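Local coordinates for cellulose binding domain-containing protein (Clostridium clariflavum, PDB 4B96) that probably binds cellulose through this calcium-containing family 3b carbohydrate-binding module, part of a longer membrane protein of a biomass-sensing system, at residues Lys47-Ser61 and Trp102-Asn116. Sequence-based numbering, arbitrary orientation.
With CA (calcium ion), chain E.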
loop_
_atom_site.group_PDB
_atom_site.type_symbol
_atom_site.label_atom_id
_atom_site.label_comp_id
_atom_site.label_asym_id
_atom_site.label_seq_id
_atom_site.Cartn_x
_atom_site.Cartn_y
_atom_site.Cartn_z
ATOM N N LYS A 47 -13.283 -13.297 -4.474
ATOM C CA LYS A 47 -14.668 -13.182 -4.945
ATOM C C LYS A 47 -15.227 -14.603 -4.995
ATOM O O LYS A 47 -14.720 -15.434 -5.731
ATOM C CB LYS A 47 -14.673 -12.580 -6.347
ATOM C CG LYS A 47 -16.092 -12.296 -6.896
ATOM C CD LYS A 47 -15.971 -11.600 -8.279
ATOM C CE LYS A 47 -17.334 -11.106 -8.821
ATOM N NZ LYS A 47 -18.231 -12.238 -9.072
ATOM N N ASP A 48 -16.286 -14.892 -4.252
ATOM C CA ASP A 48 -16.839 -16.242 -4.285
ATOM C C ASP A 48 -18.212 -16.201 -3.632
ATOM O O ASP A 48 -18.454 -15.402 -2.737
ATOM C CB ASP A 48 -15.924 -17.191 -3.530
ATOM C CG ASP A 48 -16.301 -18.638 -3.764
ATOM O OD1 ASP A 48 -16.013 -19.146 -4.874
ATOM O OD2 ASP A 48 -16.897 -19.243 -2.836
ATOM N N ASP A 49 -19.118 -17.029 -4.089
ATOM C CA ASP A 49 -20.511 -16.933 -3.622
ATOM C C ASP A 49 -20.959 -18.142 -2.777
ATOM O O ASP A 49 -22.159 -18.321 -2.530
ATOM C CB ASP A 49 -21.409 -16.718 -4.829
ATOM C CG ASP A 49 -22.153 -15.359 -4.769
ATOM O OD1 ASP A 49 -22.255 -14.728 -3.666
ATOM O OD2 ASP A 49 -22.689 -14.959 -5.820
ATOM N N TYR A 50 -19.997 -18.967 -2.327
ATOM C CA TYR A 50 -20.331 -20.079 -1.451
ATOM C C TYR A 50 -20.303 -19.578 0.028
ATOM O O TYR A 50 -19.276 -19.130 0.504
ATOM C CB TYR A 50 -19.335 -21.262 -1.625
ATOM C CG TYR A 50 -19.875 -22.504 -0.947
ATOM C CD1 TYR A 50 -20.916 -23.225 -1.526
ATOM C CD2 TYR A 50 -19.369 -22.930 0.270
ATOM C CE1 TYR A 50 -21.458 -24.322 -0.924
ATOM C CE2 TYR A 50 -19.878 -24.060 0.889
ATOM C CZ TYR A 50 -20.930 -24.744 0.295
ATOM O OH TYR A 50 -21.462 -25.835 0.889
ATOM N N LYS A 51 -21.404 -19.704 0.755
ATOM C CA LYS A 51 -21.517 -19.106 2.086
ATOM C C LYS A 51 -20.607 -19.758 3.178
ATOM O O LYS A 51 -19.950 -19.042 3.957
ATOM C CB LYS A 51 -22.969 -19.040 2.536
ATOM C CG LYS A 51 -23.202 -18.590 3.992
ATOM C CD LYS A 51 -22.817 -17.117 4.254
ATOM C CE LYS A 51 -23.516 -16.104 3.312
ATOM N NZ LYS A 51 -22.630 -14.873 3.088
ATOM N N ASN A 52 -20.472 -21.080 3.157
ATOM C CA ASN A 52 -19.794 -21.829 4.245
ATOM C C ASN A 52 -18.324 -22.157 3.907
ATOM O O ASN A 52 -18.019 -23.190 3.301
ATOM C CB ASN A 52 -20.563 -23.105 4.493
ATOM C CG ASN A 52 -20.119 -23.815 5.779
ATOM O OD1 ASN A 52 -19.206 -23.337 6.484
ATOM N ND2 ASN A 52 -20.762 -24.945 6.084
ATOM N N ILE A 53 -17.426 -21.258 4.275
ATOM C CA ILE A 53 -16.005 -21.423 4.010
ATOM C C ILE A 53 -15.288 -21.935 5.290
ATOM O O ILE A 53 -15.528 -21.455 6.391
ATOM C CB ILE A 53 -15.423 -20.076 3.638
ATOM C CG1 ILE A 53 -16.103 -19.535 2.376
ATOM C CG2 ILE A 53 -13.875 -20.174 3.423
ATOM C CD1 ILE A 53 -15.934 -20.441 1.159
ATOM N N ASN A 54 -14.446 -22.948 5.158
ATOM C CA ASN A 54 -13.719 -23.487 6.285
ATOM C C ASN A 54 -12.268 -22.950 6.267
ATOM O O ASN A 54 -11.721 -22.649 5.208
ATOM C CB ASN A 54 -13.769 -25.012 6.242
ATOM C CG ASN A 54 -15.182 -25.540 6.486
ATOM O OD1 ASN A 54 -15.975 -24.895 7.175
ATOM N ND2 ASN A 54 -15.508 -26.671 5.903
ATOM N N PHE A 55 -11.670 -22.816 7.435
ATOM C CA PHE A 55 -10.386 -22.129 7.564
ATOM C C PHE A 55 -9.441 -23.128 8.235
ATOM O O PHE A 55 -9.822 -23.774 9.220
ATOM C CB PHE A 55 -10.613 -20.929 8.487
ATOM C CG PHE A 55 -9.352 -20.228 8.904
ATOM C CD1 PHE A 55 -8.704 -19.427 8.004
ATOM C CD2 PHE A 55 -8.887 -20.324 10.222
ATOM C CE1 PHE A 55 -7.545 -18.738 8.361
ATOM C CE2 PHE A 55 -7.747 -19.626 10.622
ATOM C CZ PHE A 55 -7.077 -18.811 9.666
ATOM N N ALA A 56 -8.255 -23.318 7.688
ATOM C CA ALA A 56 -7.307 -24.296 8.282
ATOM C C ALA A 56 -5.962 -23.594 8.398
ATOM O O ALA A 56 -5.611 -22.849 7.505
ATOM C CB ALA A 56 -7.194 -25.520 7.417
ATOM N N VAL A 57 -5.277 -23.770 9.535
ATOM C CA VAL A 57 -3.960 -23.188 9.754
ATOM C C VAL A 57 -2.966 -24.337 9.727
ATOM O O VAL A 57 -3.091 -25.308 10.500
ATOM C CB VAL A 57 -3.876 -22.441 11.123
ATOM C CG1 VAL A 57 -2.474 -21.877 11.322
ATOM C CG2 VAL A 57 -4.918 -21.300 11.137
ATOM N N TYR A 58 -2.009 -24.285 8.799
ATOM C CA TYR A 58 -1.049 -25.398 8.704
ATOM C C TYR A 58 0.269 -25.128 9.474
ATOM O O TYR A 58 0.998 -26.052 9.767
ATOM C CB TYR A 58 -0.682 -25.639 7.230
ATOM C CG TYR A 58 -1.854 -26.043 6.387
ATOM C CD1 TYR A 58 -2.854 -26.862 6.920
ATOM C CD2 TYR A 58 -1.944 -25.646 5.033
ATOM C CE1 TYR A 58 -3.946 -27.274 6.130
ATOM C CE2 TYR A 58 -2.988 -26.065 4.227
ATOM C CZ TYR A 58 -3.995 -26.850 4.775
ATOM O OH TYR A 58 -5.064 -27.221 3.997
ATOM N N PHE A 59 0.610 -23.861 9.667
ATOM C CA PHE A 59 1.898 -23.546 10.283
ATOM C C PHE A 59 1.792 -22.158 10.862
ATOM O O PHE A 59 1.324 -21.230 10.180
ATOM C CB PHE A 59 3.049 -23.606 9.242
ATOM C CG PHE A 59 4.405 -23.441 9.865
ATOM C CD1 PHE A 59 4.976 -24.467 10.602
ATOM C CD2 PHE A 59 5.096 -22.246 9.746
ATOM C CE1 PHE A 59 6.217 -24.321 11.221
ATOM C CE2 PHE A 59 6.361 -22.084 10.368
ATOM C CZ PHE A 59 6.915 -23.120 11.103
ATOM N N TYR A 60 2.239 -21.995 12.110
ATOM C CA TYR A 60 2.296 -20.660 12.729
ATOM C C TYR A 60 3.630 -20.627 13.511
ATOM O O TYR A 60 3.781 -21.337 14.488
ATOM C CB TYR A 60 1.104 -20.441 13.694
ATOM C CG TYR A 60 1.115 -19.125 14.460
ATOM C CD1 TYR A 60 1.665 -17.963 13.876
ATOM C CD2 TYR A 60 0.610 -19.051 15.777
ATOM C CE1 TYR A 60 1.662 -16.747 14.529
ATOM C CE2 TYR A 60 0.609 -17.825 16.457
ATOM C CZ TYR A 60 1.148 -16.681 15.834
ATOM O OH TYR A 60 1.158 -15.473 16.498
ATOM N N SER A 61 4.596 -19.843 13.073
ATOM C CA SER A 61 5.904 -19.936 13.698
ATOM C C SER A 61 5.954 -19.399 15.141
ATOM O O SER A 61 6.927 -19.615 15.830
ATOM C CB SER A 61 6.955 -19.232 12.832
ATOM O OG SER A 61 6.639 -17.837 12.714
ATOM N N TRP A 102 5.645 -16.468 10.461
ATOM C CA TRP A 102 5.223 -17.237 9.271
ATOM C C TRP A 102 3.872 -17.833 9.578
ATOM O O TRP A 102 3.712 -18.483 10.605
ATOM C CB TRP A 102 6.228 -18.386 8.946
ATOM C CG TRP A 102 7.640 -17.873 8.575
ATOM C CD1 TRP A 102 8.490 -17.213 9.392
ATOM C CD2 TRP A 102 8.310 -17.957 7.297
ATOM N NE1 TRP A 102 9.652 -16.904 8.738
ATOM C CE2 TRP A 102 9.574 -17.348 7.448
ATOM C CE3 TRP A 102 7.972 -18.507 6.041
ATOM C CZ2 TRP A 102 10.521 -17.240 6.367
ATOM C CZ3 TRP A 102 8.929 -18.414 4.959
ATOM C CH2 TRP A 102 10.171 -17.774 5.139
ATOM N N VAL A 103 2.898 -17.627 8.689
ATOM C CA VAL A 103 1.568 -18.128 8.932
ATOM C C VAL A 103 0.999 -18.767 7.672
ATOM O O VAL A 103 0.741 -18.046 6.699
ATOM C CB VAL A 103 0.599 -17.000 9.421
ATOM C CG1 VAL A 103 -0.605 -17.645 10.130
ATOM C CG2 VAL A 103 1.313 -16.009 10.380
ATOM N N PHE A 104 0.893 -20.108 7.638
ATOM C CA PHE A 104 0.444 -20.794 6.416
ATOM C C PHE A 104 -0.916 -21.442 6.660
ATOM O O PHE A 104 -1.182 -21.952 7.740
ATOM C CB PHE A 104 1.344 -21.970 6.001
ATOM C CG PHE A 104 2.780 -21.596 5.798
ATOM C CD1 PHE A 104 3.192 -20.279 5.850
ATOM C CD2 PHE A 104 3.720 -22.569 5.557
ATOM C CE1 PHE A 104 4.544 -19.944 5.667
ATOM C CE2 PHE A 104 5.060 -22.220 5.387
ATOM C CZ PHE A 104 5.459 -20.919 5.468
ATOM N N GLY A 105 -1.772 -21.442 5.651
ATOM C CA GLY A 105 -3.020 -22.181 5.787
ATOM C C GLY A 105 -3.869 -22.002 4.558
ATOM O O GLY A 105 -3.419 -21.450 3.553
ATOM N N ALA A 106 -5.105 -22.482 4.649
ATOM C CA ALA A 106 -5.980 -22.536 3.506
ATOM C C ALA A 106 -7.395 -22.114 3.902
ATOM O O ALA A 106 -7.781 -22.165 5.098
ATOM C CB ALA A 106 -5.995 -24.001 2.951
ATOM N N ILE A 107 -8.192 -21.738 2.900
ATOM C CA ILE A 107 -9.648 -21.839 3.054
ATOM C C ILE A 107 -10.225 -22.771 1.958
ATOM O O ILE A 107 -9.656 -22.870 0.863
ATOM C CB ILE A 107 -10.336 -20.449 2.919
ATOM C CG1 ILE A 107 -9.929 -19.758 1.610
ATOM C CG2 ILE A 107 -10.056 -19.604 4.162
ATOM C CD1 ILE A 107 -10.699 -18.434 1.328
ATOM N N THR A 108 -11.330 -23.438 2.264
ATOM C CA THR A 108 -11.942 -24.404 1.349
ATOM C C THR A 108 -13.439 -24.169 1.488
ATOM O O THR A 108 -13.884 -23.653 2.512
ATOM C CB THR A 108 -11.595 -25.863 1.815
ATOM O OG1 THR A 108 -11.908 -26.000 3.224
ATOM C CG2 THR A 108 -10.085 -26.140 1.633
ATOM N N ARG A 109 -14.211 -24.538 0.479
ATOM C CA ARG A 109 -15.658 -24.565 0.614
ATOM C C ARG A 109 -15.999 -25.817 1.408
ATOM O O ARG A 109 -15.413 -26.905 1.186
ATOM C CB ARG A 109 -16.346 -24.664 -0.756
ATOM C CG ARG A 109 -16.084 -23.446 -1.636
ATOM C CD ARG A 109 -16.826 -23.702 -2.935
ATOM N NE ARG A 109 -16.878 -22.492 -3.745
ATOM C CZ ARG A 109 -17.605 -22.412 -4.867
ATOM N NH1 ARG A 109 -18.276 -23.488 -5.306
ATOM N NH2 ARG A 109 -17.660 -21.256 -5.561
ATOM N N ASP A 110 -16.973 -25.692 2.299
ATOM C CA ASP A 110 -17.386 -26.824 3.110
ATOM C C ASP A 110 -17.863 -27.987 2.253
ATOM O O ASP A 110 -17.789 -29.147 2.685
ATOM C CB ASP A 110 -18.525 -26.418 4.032
ATOM C CG ASP A 110 -18.870 -27.505 5.034
ATOM O OD1 ASP A 110 -18.049 -27.830 5.922
ATOM O OD2 ASP A 110 -19.966 -28.040 4.931
ATOM N N ASP A 111 -18.367 -27.724 1.049
ATOM C CA ASP A 111 -18.707 -28.883 0.211
ATOM C C ASP A 111 -17.571 -29.376 -0.697
ATOM O O ASP A 111 -17.796 -30.236 -1.533
ATOM C CB ASP A 111 -19.952 -28.616 -0.632
ATOM C CG ASP A 111 -19.714 -27.542 -1.719
ATOM O OD1 ASP A 111 -18.615 -26.925 -1.790
ATOM O OD2 ASP A 111 -20.644 -27.373 -2.536
ATOM N N TRP A 112 -16.375 -28.800 -0.566
ATOM C CA TRP A 112 -15.222 -29.252 -1.345
ATOM C C TRP A 112 -15.357 -29.022 -2.854
ATOM O O TRP A 112 -14.595 -29.572 -3.633
ATOM C CB TRP A 112 -14.940 -30.731 -1.065
ATOM C CG TRP A 112 -14.473 -30.947 0.317
ATOM C CD1 TRP A 112 -15.192 -31.443 1.398
ATOM C CD2 TRP A 112 -13.171 -30.636 0.805
ATOM N NE1 TRP A 112 -14.389 -31.460 2.523
ATOM C CE2 TRP A 112 -13.149 -30.970 2.191
ATOM C CE3 TRP A 112 -12.016 -30.103 0.205
ATOM C CZ2 TRP A 112 -12.008 -30.802 2.986
ATOM C CZ3 TRP A 112 -10.888 -29.935 0.992
ATOM C CH2 TRP A 112 -10.889 -30.293 2.380
ATOM N N THR A 113 -16.263 -28.153 -3.268
ATOM C CA THR A 113 -16.293 -27.754 -4.671
ATOM C C THR A 113 -15.211 -26.665 -4.894
ATOM O O THR A 113 -14.690 -26.086 -3.941
ATOM C CB THR A 113 -17.708 -27.334 -5.135
ATOM O OG1 THR A 113 -18.183 -26.203 -4.378
ATOM C CG2 THR A 113 -18.667 -28.545 -5.022
ATOM N N GLU A 114 -14.840 -26.449 -6.155
ATOM C CA GLU A 114 -13.681 -25.617 -6.501
ATOM C C GLU A 114 -13.978 -24.122 -6.517
ATOM O O GLU A 114 -15.055 -23.685 -6.961
ATOM C CB GLU A 114 -13.164 -25.999 -7.899
ATOM C CG GLU A 114 -12.348 -27.307 -7.917
ATOM C CD GLU A 114 -11.847 -27.676 -9.338
ATOM O OE1 GLU A 114 -12.520 -27.314 -10.344
ATOM O OE2 GLU A 114 -10.786 -28.312 -9.426
ATOM N N PHE A 115 -12.995 -23.349 -6.061
ATOM C CA PHE A 115 -12.988 -21.906 -6.314
ATOM C C PHE A 115 -12.503 -21.622 -7.750
ATOM O O PHE A 115 -11.789 -22.444 -8.343
ATOM C CB PHE A 115 -11.984 -21.204 -5.395
ATOM C CG PHE A 115 -12.305 -21.317 -3.956
ATOM C CD1 PHE A 115 -13.315 -20.545 -3.390
ATOM C CD2 PHE A 115 -11.544 -22.150 -3.126
ATOM C CE1 PHE A 115 -13.599 -20.617 -1.997
ATOM C CE2 PHE A 115 -11.814 -22.244 -1.748
ATOM C CZ PHE A 115 -12.849 -21.474 -1.161
ATOM N N ASN A 116 -12.860 -20.435 -8.266
ATOM C CA ASN A 116 -12.231 -19.866 -9.441
ATOM C C ASN A 116 -11.441 -18.670 -8.941
ATOM O O ASN A 116 -12.031 -17.650 -8.526
ATOM C CB ASN A 116 -13.318 -19.407 -10.438
ATOM C CG ASN A 116 -12.733 -18.586 -11.613
ATOM O OD1 ASN A 116 -11.515 -18.560 -11.833
ATOM N ND2 ASN A 116 -13.603 -17.899 -12.355
HETATM CA CA CA E . -13.248 -16.379 -7.142
HETATM O O HOH W 1 -14.514 -18.499 -6.855
HETATM O O HOH W 2 -18.548 -26.300 8.229
HETATM O O HOH W 3 -13.795 -27.956 3.766
HETATM O O HOH W 4 -12.315 -17.494 -5.272
HETATM O O HOH W 5 -15.370 -16.161 -8.629
#
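Arg109 and the buried Asp48 form a salt bridge at the calcium end of this antiparallel strand pair. Arg109 runs extended from CG to NE (chi2 180°), which carries its guanidinium out to Asp48. NH2 of Arg109 meets Asp48 OD1 on its syn side at 2.8 Å, nearly straight (169°). The guanidinium is fixed in place from several sides. Tyr50 CB lies over one face and Glu114 O over the other, while Arg109 NH1 donates to Thr113 OG1 in plane. Asp48 OD1 also takes a bond from water 1, a calcium ligand. The ion joins the segments through Lys47 O and Asn116 O, each 2.2 Å away; Asp119 and Asp120 complete the protein ligands. Ile53 CD1 packs at the edge of the Phe115 ring, 3.9 Å from CE1.

The face of Asn54, Phe59 and Phe104 is more open. Asn54 ND2 reaches the anti lone pair of Asp110 OD1, in the turn after the strand, at 2.8 Å. Farther along, Tyr58 N and Phe59 N share Phe104 O in a classic beta bulge.

Strand 53-60 edges its sheet, with strand 20-29 beyond 100-109. Phe55 and Ile107 pack inward on Leu86 of strand 83-90 in the facing sheet of the beta sandwich.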